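PDB 3I4K: muconate lactonizing enzyme from Corynebacterium glutamicum, which belongs to the enolase superfamily and pairs an alpha+beta capping domain with a TIM-type barrel that holds a magnesium ion. Local coordinates for residues 62-67 / 101-106; 50-55 / 338-343; 314-319 / 358-363; 205-210 / 234-239. All coordinates share one frame; numbering follows the deposited sequence.

Contact 1. Residues 62-67 / 101-106; sequences GGESVE and ARARYA
Glu64, in the turn leading into helix 66-81, faces the first turn of helix 104-121, with its CA 7.1 Å from the CA of Tyr105. The carboxylate of this one glutamate carries the contact, meeting two successive backbone N-H groups at the helix N-terminus. Tyr105 N donates to Glu64 OE1 at 3.2 Å, and Ala106 N donates to Glu64 OE2 at 3.1 Å. Both bonds are somewhat bent, and both reach the syn side of the carboxylate about 19° out of its plane. The two grips together fix the rotation of the group. Glu64 gets there with CG anti to its carbonyl carbon (chi1 -83°) and an extended chain beyond, which carries the acid to the start of helix 104-121. Its charge is buried, and the positive end of the helix dipole would be expected to stabilise it. The carboxylate oxygens also touch carbon atoms: OE1 of Glu64 lies 3.3 Å from CB of Tyr105 and at the edge of that ring, in its plane, while OE2 of Glu64 is 3.7 Å from CB of Ala106. Ser65, the N-cap of helix 66-81, bonds Thr68 N through OG. The Tyr105 ring makes an edge-to-face stack with Trp255. Met69 of helix 66-81 touches Glu64, Tyr105 and Ala106, and Leu72 of that helix packs on Ala103, so helix 66-81 packs against the start of helix 104-121.

Contact 2. Residues 50-55 / 338-343; sequences YGEGVV and DTYIVQ
Glu52 and Tyr340 reach towards each other from opposite directions, and the hydroxyl of Tyr340 meets one carboxylate oxygen of Glu52, joining an edge strand of the antiparallel capping-domain sheet, 48-53, to the loop that follows helix 332-335. In the two-domain enolase-superfamily fold this buried link ties the capping-domain sheet to the chain late in the sequence, through a single carboxylate and a single phenol. The Tyr340 hydroxyl donates to Glu52 OE2 at 2.7 Å. It comes from above the carboxylate, 58° out of its plane, and the ring and carboxylate planes are 29° apart. Tyr340 holds CG between its backbone N and carbonyl carbon (chi1 56°), which sends the ring out of the loop towards the strand, where Ile36 of strand 30-43 touches it. Pro308 and, from helix 366-372, Lys368 and Val369 also pack on this side chain. Glu52 approaches with an extended chain, and its acid is tied down at both oxygens by backbone N-H groups near the start of helix 308-320: OE1 accepts from Gly307 N and OE2 from Gly310 N. The buried carboxylate is therefore gripped by three bonds. The Tyr340 hydroxyl shares OE2 with Gly310 N, and the OH atom stays 3.5 Å from Glu52 CD.

Contact 3. Residues 314-319 / 358-363; sequences SLQFAA and PGLGVD
Gln316 of helix 308-320 and Leu360 of a tight turn lie side by side, their CA atoms 6.8 Å apart. The helix follows strand 298-301 of the TIM-type barrel, and the turn is a type II' beta turn running from Pro358 to Gly361. Gly359 adopts the positive-phi conformation that defines this turn (phi 53°, psi -140°), and a weak bond of 2.8 Å from Gly361 N to Pro358 O closes it. The Gln316 side chain leaves the helix towards the turn with CG anti to the carbonyl carbon, then bends at chi2 (-76°), bringing its amide alongside the carbonyl groups of Gly359 and Leu360. The CD atom of Gln316 is 3.8 Å from Leu360 O and 4.1 Å from Gly359 O. Arg127, from another loop, also touches this glutamine. Leu360 supplies the apolar part, lying beside Gln316 and resting on Ala312 and Ala313 of the same helix. All the residues that touch here are buried. The turn is also tied to helix 104-121 and the chain just after it: Leu360 N bonds Asp116 OD1, and Gly359 forms backbone hydrogen bonds with Val124 and Val126. Across the contact, the aliphatic arm of Gln316 meets the leucine branch where Gln316 CG stands 4.3 Å from Leu360 CD1.

Contact 4. Residues 205-210 / 234-239; sequences WDRRTA and LETLRE
Arg207 and Thr236 carry a partly buried helix-to-helix contact on the outer layer of the barrel, between the first turns of helices 207-219 and 234-244. The arginine side chain runs obliquely over the threonine and is fully extended from CG to NE, with CG anti to the backbone N (chi1 172°). Its end bonds the hydroxyl: Arg207 NH1 donates to Thr236 OG1 at 2.7 Å, with an angle of 152° at the hydrogen. The hydroxyl lies within 7° of the guanidinium plane, so it is met at the group's edge. Thr236 OG1 also bonds Asp233 OD2. Nearer its backbone, Arg207 CG packs 3.8 Å from Thr236 CG2. In the TIM-type barrel these helices follow strands 196-200 and 224-226. Further along, Arg207 NH2 comes within 3.6 Å of Glu239 CG, touching the aliphatic part of that chain while the glutamate's acid makes salt bridges to Arg242 and Arg243. The start of helix 207-219 is itself capped by Asp206, whose OD1 accepts from Thr209 N at 2.7 Å and from the Thr209 hydroxyl. Thr209 CG2 lies 3.7 Å above the centre of the Trp205 ring.

Overall arrangement
Contacts 1, 2 and 3 form a connected series, while contact 4 stands apart. Contacts 1 and 2, with centres 18 Å apart, meet where Tyr105 CD1 comes 3.4 Å from Val54 O; contact 1 is nested in the chain loop that contact 2 closes. Contacts 2 and 3, with centres about 12 Å apart, are joined by a probable hydrogen bond of 3.0 Å from Asp363 N to Gln343 OE1. Contact 4 lies across the chain's centre from contacts 2 and 3, about 35 and 36 Å away between centres. A magnesium ion is bound by Asp200, Glu226 and Asp251. In contact 1, the side chain of Tyr105 is about 8 Å from the bound magnesium ion.

Contact 1. Residues 62-67 / 101-106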
loop_
_atom_site.group_PDB
_atom_site.type_symbol
_atom_site.label_atom_id
_atom_site.label_comp_id
_atom_site.label_asym_id
_atom_site.label_seq_id
_atom_site.Cartn_x
_atom_site.Cartn_y
_atom_site.Cartn_z
ATOM N N GLY A 62 19.359 1.405 -16.028
ATOM C CA GLY A 62 19.283 2.343 -14.924
ATOM C C GLY A 62 20.490 2.514 -14.031
ATOM O O GLY A 62 20.402 3.203 -13.013
ATOM N N GLY A 63 21.614 1.891 -14.375
ATOM C CA GLY A 63 22.801 2.058 -13.549
ATOM C C GLY A 63 23.134 0.932 -12.592
ATOM O O GLY A 63 24.205 0.928 -11.974
ATOM N N GLU A 64 22.219 -0.017 -12.445
ATOM C CA GLU A 64 22.472 -1.153 -11.575
ATOM C C GLU A 64 22.698 -2.381 -12.428
ATOM O O GLU A 64 22.112 -2.512 -13.503
ATOM C CB GLU A 64 21.289 -1.407 -10.647
ATOM C CG GLU A 64 21.297 -0.539 -9.410
ATOM C CD GLU A 64 20.201 -0.929 -8.450
ATOM O OE1 GLU A 64 19.111 -0.298 -8.487
ATOM O OE2 GLU A 64 20.440 -1.881 -7.668
ATOM N N SER A 65 23.554 -3.278 -11.953
ATOM C CA SER A 65 23.818 -4.509 -12.685
ATOM C C SER A 65 24.016 -5.660 -11.712
ATOM O O SER A 65 24.234 -5.458 -10.508
ATOM C CB SER A 65 25.069 -4.372 -13.557
ATOM O OG SER A 65 26.231 -4.315 -12.752
ATOM N N VAL A 66 23.940 -6.871 -12.242
ATOM C CA VAL A 66 24.126 -8.055 -11.430
ATOM C C VAL A 66 25.378 -7.896 -10.555
ATOM O O VAL A 66 25.355 -8.250 -9.378
ATOM C CB VAL A 66 24.222 -9.312 -12.329
ATOM C CG1 VAL A 66 25.201 -9.075 -13.476
ATOM C CG2 VAL A 66 24.655 -10.498 -11.507
ATOM N N GLU A 67 26.457 -7.340 -11.116
ATOM C CA GLU A 67 27.694 -7.134 -10.353
ATOM C C GLU A 67 27.460 -6.117 -9.236
ATOM O O GLU A 67 27.851 -6.325 -8.082
ATOM C CB GLU A 67 28.829 -6.617 -11.251
ATOM C CG GLU A 67 29.283 -7.541 -12.379
ATOM C CD GLU A 67 28.396 -7.460 -13.595
ATOM O OE1 GLU A 67 27.829 -6.372 -13.828
ATOM O OE2 GLU A 67 28.273 -8.470 -14.327
ATOM N N ALA A 101 21.194 3.822 0.362
ATOM C CA ALA A 101 20.142 4.651 -0.205
ATOM C C ALA A 101 19.934 4.176 -1.639
ATOM O O ALA A 101 20.853 3.625 -2.246
ATOM C CB ALA A 101 20.557 6.109 -0.185
ATOM N N ARG A 102 18.725 4.371 -2.162
ATOM C CA ARG A 102 18.380 3.968 -3.522
ATOM C C ARG A 102 18.671 2.491 -3.781
ATOM O O ARG A 102 18.276 1.634 -2.988
ATOM C CB ARG A 102 19.123 4.855 -4.531
ATOM C CG ARG A 102 18.991 6.336 -4.195
ATOM C CD ARG A 102 19.386 7.277 -5.318
ATOM N NE ARG A 102 19.285 8.655 -4.844
ATOM C CZ ARG A 102 19.164 9.723 -5.627
ATOM N NH1 ARG A 102 19.127 9.590 -6.946
ATOM N NH2 ARG A 102 19.074 10.929 -5.082
ATOM N N ALA A 103 19.346 2.191 -4.889
ATOM C CA ALA A 103 19.667 0.809 -5.231
ATOM C C ALA A 103 18.446 -0.096 -5.041
ATOM O O ALA A 103 18.544 -1.170 -4.443
ATOM C CB ALA A 103 20.830 0.311 -4.366
ATOM N N ARG A 104 17.299 0.337 -5.559
ATOM C CA ARG A 104 16.065 -0.434 -5.429
ATOM C C ARG A 104 16.141 -1.843 -6.023
ATOM O O ARG A 104 15.642 -2.793 -5.426
ATOM C CB ARG A 104 14.898 0.323 -6.071
ATOM C CG ARG A 104 14.585 1.668 -5.422
ATOM C CD ARG A 104 14.218 1.535 -3.949
ATOM N NE ARG A 104 13.491 2.711 -3.472
ATOM C CZ ARG A 104 13.028 2.869 -2.235
ATOM N NH1 ARG A 104 13.214 1.927 -1.316
ATOM N NH2 ARG A 104 12.347 3.965 -1.925
ATOM N N TYR A 105 16.749 -1.981 -7.197
ATOM C CA TYR A 105 16.842 -3.296 -7.818
ATOM C C TYR A 105 17.513 -4.321 -6.893
ATOM O O TYR A 105 17.045 -5.450 -6.774
ATOM C CB TYR A 105 17.589 -3.203 -9.151
ATOM C CG TYR A 105 16.740 -2.695 -10.297
ATOM C CD1 TYR A 105 15.873 -3.547 -10.979
ATOM C CD2 TYR A 105 16.803 -1.366 -10.703
ATOM C CE1 TYR A 105 15.097 -3.090 -12.042
ATOM C CE2 TYR A 105 16.021 -0.896 -11.768
ATOM C CZ TYR A 105 15.177 -1.763 -12.432
ATOM O OH TYR A 105 14.424 -1.310 -13.503
ATOM N N ALA A 106 18.593 -3.918 -6.232
ATOM C CA ALA A 106 19.298 -4.818 -5.324
ATOM C C ALA A 106 18.389 -5.194 -4.150
ATOM O O ALA A 106 18.302 -6.360 -3.760
ATOM C CB ALA A 106 20.566 -4.151 -4.808
#

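Contact 2. Residues 50-55 / 338-343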
loop_
_atom_site.group_PDB
_atom_site.type_symbol
_atom_site.label_atom_id
_atom_site.label_comp_id
_atom_site.label_asym_id
_atom_site.label_seq_id
_atom_site.Cartn_x
_atom_site.Cartn_y
_atom_site.Cartn_z
ATOM N N TYR A 50 13.727 -17.509 -2.248
ATOM C CA TYR A 50 14.484 -16.966 -3.373
ATOM C C TYR A 50 13.951 -15.663 -3.959
ATOM O O TYR A 50 12.738 -15.446 -4.039
ATOM C CB TYR A 50 14.571 -18.011 -4.484
ATOM C CG TYR A 50 15.338 -19.246 -4.084
ATOM C CD1 TYR A 50 16.728 -19.220 -3.976
ATOM C CD2 TYR A 50 14.673 -20.433 -3.780
ATOM C CE1 TYR A 50 17.437 -20.343 -3.575
ATOM C CE2 TYR A 50 15.374 -21.564 -3.376
ATOM C CZ TYR A 50 16.757 -21.514 -3.276
ATOM O OH TYR A 50 17.461 -22.631 -2.886
ATOM N N GLY A 51 14.883 -14.808 -4.376
ATOM C CA GLY A 51 14.542 -13.527 -4.973
ATOM C C GLY A 51 15.550 -13.202 -6.060
ATOM O O GLY A 51 16.682 -13.688 -6.012
ATOM N N GLU A 52 15.155 -12.381 -7.033
ATOM C CA GLU A 52 16.041 -12.017 -8.137
ATOM C C GLU A 52 16.531 -10.570 -8.198
ATOM O O GLU A 52 15.748 -9.628 -8.081
ATOM C CB GLU A 52 15.371 -12.345 -9.476
ATOM C CG GLU A 52 15.358 -13.828 -9.850
ATOM C CD GLU A 52 14.796 -14.071 -11.235
ATOM O OE1 GLU A 52 14.768 -13.121 -12.042
ATOM O OE2 GLU A 52 14.394 -15.211 -11.534
ATOM N N GLY A 53 17.839 -10.409 -8.384
ATOM C CA GLY A 53 18.428 -9.091 -8.549
ATOM C C GLY A 53 18.631 -9.052 -10.055
ATOM O O GLY A 53 19.617 -9.587 -10.565
ATOM N N VAL A 54 17.706 -8.422 -10.777
ATOM C CA VAL A 54 17.778 -8.416 -12.232
ATOM C C VAL A 54 17.273 -7.152 -12.938
ATOM O O VAL A 54 16.252 -6.585 -12.555
ATOM C CB VAL A 54 16.978 -9.633 -12.768
ATOM C CG1 VAL A 54 15.543 -9.576 -12.239
ATOM C CG2 VAL A 54 16.985 -9.661 -14.280
ATOM N N VAL A 55 18.007 -6.731 -13.969
ATOM C CA VAL A 55 17.665 -5.568 -14.789
ATOM C C VAL A 55 17.607 -6.047 -16.239
ATOM O O VAL A 55 18.134 -7.104 -16.565
ATOM C CB VAL A 55 18.718 -4.442 -14.690
ATOM C CG1 VAL A 55 18.705 -3.834 -13.300
ATOM C CG2 VAL A 55 20.109 -4.987 -15.033
ATOM N N ASP A 338 16.312 -21.726 -21.593
ATOM C CA ASP A 338 16.291 -22.768 -20.575
ATOM C C ASP A 338 15.881 -22.152 -19.239
ATOM O O ASP A 338 15.834 -20.929 -19.105
ATOM C CB ASP A 338 17.672 -23.421 -20.474
ATOM C CG ASP A 338 17.696 -24.603 -19.527
ATOM O OD1 ASP A 338 16.714 -25.371 -19.499
ATOM O OD2 ASP A 338 18.706 -24.779 -18.818
ATOM N N THR A 339 15.576 -22.988 -18.252
ATOM C CA THR A 339 15.165 -22.484 -16.949
ATOM C C THR A 339 15.899 -23.150 -15.785
ATOM O O THR A 339 16.893 -23.848 -15.981
ATOM C CB THR A 339 13.632 -22.641 -16.765
ATOM O OG1 THR A 339 13.280 -22.411 -15.395
ATOM C CG2 THR A 339 13.178 -24.024 -17.182
ATOM N N TYR A 340 15.418 -22.903 -14.572
ATOM C CA TYR A 340 15.992 -23.478 -13.362
ATOM C C TYR A 340 14.916 -23.442 -12.292
ATOM O O TYR A 340 15.195 -23.199 -11.117
ATOM C CB TYR A 340 17.207 -22.670 -12.897
ATOM C CG TYR A 340 16.933 -21.200 -12.675
ATOM C CD1 TYR A 340 16.649 -20.357 -13.747
ATOM C CD2 TYR A 340 16.960 -20.649 -11.394
ATOM C CE1 TYR A 340 16.399 -19.004 -13.552
ATOM C CE2 TYR A 340 16.707 -19.294 -11.188
ATOM C CZ TYR A 340 16.428 -18.482 -12.274
ATOM O OH TYR A 340 16.174 -17.144 -12.089
ATOM N N ILE A 341 13.684 -23.712 -12.706
ATOM C CA ILE A 341 12.564 -23.656 -11.788
ATOM C C ILE A 341 11.746 -24.940 -11.592
ATOM O O ILE A 341 10.708 -24.920 -10.925
ATOM C CB ILE A 341 11.632 -22.483 -12.199
ATOM C CG1 ILE A 341 11.162 -21.752 -10.950
ATOM C CG2 ILE A 341 10.463 -22.978 -13.035
ATOM C CD1 ILE A 341 12.300 -21.229 -10.097
ATOM N N VAL A 342 12.207 -26.053 -12.153
ATOM C CA VAL A 342 11.497 -27.330 -12.009
ATOM C C VAL A 342 10.155 -27.352 -12.745
ATOM O O VAL A 342 10.019 -28.018 -13.774
ATOM C CB VAL A 342 11.247 -27.670 -10.517
ATOM C CG1 VAL A 342 10.456 -28.962 -10.401
ATOM C CG2 VAL A 342 12.568 -27.795 -9.782
ATOM N N GLN A 343 9.164 -26.636 -12.220
ATOM C CA GLN A 343 7.850 -26.588 -12.858
ATOM C C GLN A 343 7.877 -25.681 -14.075
ATOM O O GLN A 343 8.852 -24.972 -14.313
ATOM C CB GLN A 343 6.787 -26.073 -11.886
ATOM C CG GLN A 343 6.640 -26.900 -10.631
ATOM C CD GLN A 343 7.281 -26.248 -9.427
ATOM O OE1 GLN A 343 8.443 -25.839 -9.468
ATOM N NE2 GLN A 343 6.524 -26.149 -8.341
#

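Contact 3. Residues 314-319 / 358-363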
loop_
_atom_site.group_PDB
_atom_site.type_symbol
_atom_site.label_atom_id
_atom_site.label_comp_id
_atom_site.label_asym_id
_atom_site.label_seq_id
_atom_site.Cartn_x
_atom_site.Cartn_y
_atom_site.Cartn_z
ATOM N N SER A 314 6.397 -11.449 -9.342
ATOM C CA SER A 314 5.546 -10.422 -9.935
ATOM C C SER A 314 4.130 -10.913 -10.232
ATOM O O SER A 314 3.187 -10.118 -10.244
ATOM C CB SER A 314 6.188 -9.855 -11.206
ATOM O OG SER A 314 7.289 -9.016 -10.878
ATOM N N LEU A 315 3.970 -12.209 -10.482
ATOM C CA LEU A 315 2.641 -12.750 -10.754
ATOM C C LEU A 315 1.845 -12.846 -9.447
ATOM O O LEU A 315 0.619 -12.693 -9.436
ATOM C CB LEU A 315 2.745 -14.124 -11.428
ATOM C CG LEU A 315 3.144 -14.127 -12.908
ATOM C CD1 LEU A 315 3.501 -15.537 -13.335
ATOM C CD2 LEU A 315 2.003 -13.590 -13.767
ATOM N N GLN A 316 2.545 -13.093 -8.344
ATOM C CA GLN A 316 1.891 -13.172 -7.045
ATOM C C GLN A 316 1.396 -11.765 -6.719
ATOM O O GLN A 316 0.333 -11.588 -6.115
ATOM C CB GLN A 316 2.879 -13.636 -5.973
ATOM C CG GLN A 316 3.375 -15.071 -6.161
ATOM C CD GLN A 316 2.347 -16.127 -5.757
ATOM O OE1 GLN A 316 2.421 -17.277 -6.196
ATOM N NE2 GLN A 316 1.401 -15.746 -4.909
ATOM N N PHE A 317 2.172 -10.766 -7.131
ATOM C CA PHE A 317 1.803 -9.380 -6.881
ATOM C C PHE A 317 0.563 -9.063 -7.700
ATOM O O PHE A 317 -0.412 -8.546 -7.175
ATOM C CB PHE A 317 2.941 -8.417 -7.249
ATOM C CG PHE A 317 2.604 -6.969 -6.993
ATOM C CD1 PHE A 317 2.132 -6.155 -8.021
ATOM C CD2 PHE A 317 2.676 -6.445 -5.704
ATOM C CE1 PHE A 317 1.729 -4.833 -7.770
ATOM C CE2 PHE A 317 2.275 -5.125 -5.437
ATOM C CZ PHE A 317 1.799 -4.321 -6.481
ATOM N N ALA A 318 0.600 -9.392 -8.984
ATOM C CA ALA A 318 -0.540 -9.139 -9.846
ATOM C C ALA A 318 -1.782 -9.891 -9.366
ATOM O O ALA A 318 -2.906 -9.408 -9.517
ATOM C CB ALA A 318 -0.215 -9.538 -11.267
ATOM N N ALA A 319 -1.579 -11.073 -8.789
ATOM C CA ALA A 319 -2.694 -11.877 -8.308
ATOM C C ALA A 319 -3.432 -11.214 -7.152
ATOM O O ALA A 319 -4.635 -11.409 -6.985
ATOM C CB ALA A 319 -2.204 -13.254 -7.881
ATOM N N PRO A 358 2.856 -23.103 -2.344
ATOM C CA PRO A 358 3.569 -22.294 -1.353
ATOM C C PRO A 358 4.616 -21.369 -1.970
ATOM O O PRO A 358 5.024 -21.559 -3.119
ATOM C CB PRO A 358 4.192 -23.350 -0.443
ATOM C CG PRO A 358 4.480 -24.466 -1.398
ATOM C CD PRO A 358 3.201 -24.528 -2.199
ATOM N N GLY A 359 5.053 -20.379 -1.195
ATOM C CA GLY A 359 6.052 -19.441 -1.679
ATOM C C GLY A 359 5.641 -18.820 -2.999
ATOM O O GLY A 359 4.466 -18.502 -3.187
ATOM N N LEU A 360 6.592 -18.652 -3.917
ATOM C CA LEU A 360 6.274 -18.067 -5.216
ATOM C C LEU A 360 5.406 -19.005 -6.044
ATOM O O LEU A 360 4.847 -18.603 -7.064
ATOM C CB LEU A 360 7.547 -17.737 -6.006
ATOM C CG LEU A 360 8.398 -16.512 -5.654
ATOM C CD1 LEU A 360 7.508 -15.377 -5.178
ATOM C CD2 LEU A 360 9.395 -16.870 -4.590
ATOM N N GLY A 361 5.292 -20.252 -5.598
ATOM C CA GLY A 361 4.497 -21.228 -6.325
ATOM C C GLY A 361 5.373 -21.975 -7.310
ATOM O O GLY A 361 4.891 -22.641 -8.231
ATOM N N VAL A 362 6.680 -21.856 -7.122
ATOM C CA VAL A 362 7.623 -22.523 -7.998
ATOM C C VAL A 362 8.938 -22.748 -7.257
ATOM O O VAL A 362 9.421 -21.865 -6.547
ATOM C CB VAL A 362 7.839 -21.699 -9.283
ATOM C CG1 VAL A 362 8.848 -20.588 -9.049
ATOM C CG2 VAL A 362 8.247 -22.612 -10.403
ATOM N N ASP A 363 9.507 -23.941 -7.408
ATOM C CA ASP A 363 10.752 -24.285 -6.726
ATOM C C ASP A 363 11.941 -24.239 -7.669
ATOM O O ASP A 363 11.797 -24.454 -8.866
ATOM C CB ASP A 363 10.646 -25.681 -6.114
ATOM C CG ASP A 363 9.219 -26.065 -5.787
ATOM O OD1 ASP A 363 8.494 -26.498 -6.709
ATOM O OD2 ASP A 363 8.820 -25.918 -4.615
#

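Contact 4. Residues 205-210 / 234-239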
loop_
_atom_site.group_PDB
_atom_site.type_symbol
_atom_site.label_atom_id
_atom_site.label_comp_id
_atom_site.label_asym_id
_atom_site.label_seq_id
_atom_site.Cartn_x
_atom_site.Cartn_y
_atom_site.Cartn_z
ATOM N N TRP A 205 15.123 8.616 -27.053
ATOM C CA TRP A 205 14.816 9.624 -28.074
ATOM C C TRP A 205 14.761 10.933 -27.306
ATOM O O TRP A 205 14.328 10.938 -26.151
ATOM C CB TRP A 205 13.446 9.392 -28.719
ATOM C CG TRP A 205 13.477 8.611 -29.989
ATOM C CD1 TRP A 205 14.521 7.857 -30.479
ATOM C CD2 TRP A 205 12.409 8.472 -30.925
ATOM N NE1 TRP A 205 14.155 7.260 -31.661
ATOM C CE2 TRP A 205 12.864 7.621 -31.958
ATOM C CE3 TRP A 205 11.107 8.981 -30.993
ATOM C CZ2 TRP A 205 12.060 7.269 -33.044
ATOM C CZ3 TRP A 205 10.308 8.631 -32.072
ATOM C CH2 TRP A 205 10.788 7.782 -33.083
ATOM N N ASP A 206 15.207 12.033 -27.914
ATOM C CA ASP A 206 15.117 13.304 -27.215
ATOM C C ASP A 206 13.716 13.852 -27.440
ATOM O O ASP A 206 12.967 13.332 -28.268
ATOM C CB ASP A 206 16.204 14.314 -27.661
ATOM C CG ASP A 206 16.160 14.656 -29.150
ATOM O OD1 ASP A 206 15.113 14.510 -29.800
ATOM O OD2 ASP A 206 17.203 15.112 -29.671
ATOM N N ARG A 207 13.347 14.878 -26.684
ATOM C CA ARG A 207 12.023 15.463 -26.799
ATOM C C ARG A 207 11.668 15.868 -28.215
ATOM O O ARG A 207 10.605 15.508 -28.712
ATOM C CB ARG A 207 11.904 16.677 -25.876
ATOM C CG ARG A 207 10.630 17.476 -26.059
ATOM C CD ARG A 207 10.779 18.854 -25.415
ATOM N NE ARG A 207 9.681 19.757 -25.756
ATOM C CZ ARG A 207 8.555 19.822 -25.058
ATOM N NH1 ARG A 207 8.409 19.041 -24.002
ATOM N NH2 ARG A 207 7.591 20.668 -25.393
ATOM N N ARG A 208 12.547 16.617 -28.879
ATOM C CA ARG A 208 12.237 17.057 -30.236
ATOM C C ARG A 208 11.964 15.895 -31.176
ATOM O O ARG A 208 11.019 15.931 -31.966
ATOM C CB ARG A 208 13.359 17.912 -30.819
ATOM C CG ARG A 208 12.951 18.608 -32.113
ATOM C CD ARG A 208 14.144 18.839 -33.030
ATOM N NE ARG A 208 14.716 17.587 -33.519
ATOM C CZ ARG A 208 14.228 16.872 -34.530
ATOM N NH1 ARG A 208 13.145 17.277 -35.183
ATOM N NH2 ARG A 208 14.828 15.739 -34.888
ATOM N N THR A 209 12.793 14.864 -31.100
ATOM C CA THR A 209 12.614 13.704 -31.966
ATOM C C THR A 209 11.302 12.975 -31.686
ATOM O O THR A 209 10.633 12.517 -32.611
ATOM C CB THR A 209 13.787 12.699 -31.816
ATOM O OG1 THR A 209 15.025 13.350 -32.146
ATOM C CG2 THR A 209 13.592 11.516 -32.749
ATOM N N ALA A 210 10.929 12.861 -30.414
ATOM C CA ALA A 210 9.688 12.174 -30.070
ATOM C C ALA A 210 8.471 12.931 -30.590
ATOM O O ALA A 210 7.577 12.344 -31.186
ATOM C CB ALA A 210 9.587 11.988 -28.554
ATOM N N LEU A 234 9.211 14.826 -17.218
ATOM C CA LEU A 234 7.795 14.484 -17.139
ATOM C C LEU A 234 6.952 15.404 -18.024
ATOM O O LEU A 234 5.954 14.968 -18.606
ATOM C CB LEU A 234 7.305 14.555 -15.682
ATOM C CG LEU A 234 8.105 13.726 -14.671
ATOM C CD1 LEU A 234 7.404 13.773 -13.316
ATOM C CD2 LEU A 234 8.240 12.278 -15.159
ATOM N N GLU A 235 7.360 16.663 -18.150
ATOM C CA GLU A 235 6.599 17.619 -18.955
ATOM C C GLU A 235 6.524 17.179 -20.415
ATOM O O GLU A 235 5.520 17.402 -21.099
ATOM C CB GLU A 235 7.218 19.023 -18.840
ATOM C CG GLU A 235 6.835 19.757 -17.551
ATOM C CD GLU A 235 7.548 21.102 -17.394
ATOM O OE1 GLU A 235 7.698 21.827 -18.392
ATOM O OE2 GLU A 235 7.956 21.441 -16.268
ATOM N N THR A 236 7.579 16.535 -20.892
ATOM C CA THR A 236 7.588 16.053 -22.268
ATOM C C THR A 236 6.634 14.876 -22.482
ATOM O O THR A 236 5.995 14.773 -23.531
ATOM C CB THR A 236 9.021 15.687 -22.684
ATOM O OG1 THR A 236 9.747 16.897 -22.934
ATOM C CG2 THR A 236 9.027 14.820 -23.918
ATOM N N LEU A 237 6.523 13.985 -21.500
ATOM C CA LEU A 237 5.606 12.851 -21.635
ATOM C C LEU A 237 4.186 13.391 -21.761
ATOM O O LEU A 237 3.372 12.882 -22.547
ATOM C CB LEU A 237 5.694 11.928 -20.421
ATOM C CG LEU A 237 7.064 11.338 -20.066
ATOM C CD1 LEU A 237 6.922 10.426 -18.873
ATOM C CD2 LEU A 237 7.647 10.572 -21.254
ATOM N N ARG A 238 3.888 14.424 -20.974
ATOM C CA ARG A 238 2.572 15.063 -21.005
ATOM C C ARG A 238 2.348 15.734 -22.358
ATOM O O ARG A 238 1.265 15.650 -22.942
ATOM C CB ARG A 238 2.476 16.123 -19.893
ATOM C CG ARG A 238 1.264 17.042 -19.990
ATOM C CD ARG A 238 -0.027 16.254 -19.993
ATOM N NE ARG A 238 -1.208 17.115 -20.009
ATOM C CZ ARG A 238 -2.439 16.688 -20.305
ATOM N NH1 ARG A 238 -2.646 15.405 -20.611
ATOM N NH2 ARG A 238 -3.464 17.540 -20.296
ATOM N N GLU A 239 3.385 16.404 -22.849
ATOM C CA GLU A 239 3.309 17.099 -24.124
ATOM C C GLU A 239 3.119 16.130 -25.295
ATOM O O GLU A 239 2.366 16.436 -26.223
ATOM C CB GLU A 239 4.569 17.952 -24.342
ATOM C CG GLU A 239 4.532 18.853 -25.588
ATOM C CD GLU A 239 3.359 19.839 -25.599
ATOM O OE1 GLU A 239 3.105 20.460 -26.655
ATOM O OE2 GLU A 239 2.693 20.009 -24.557
#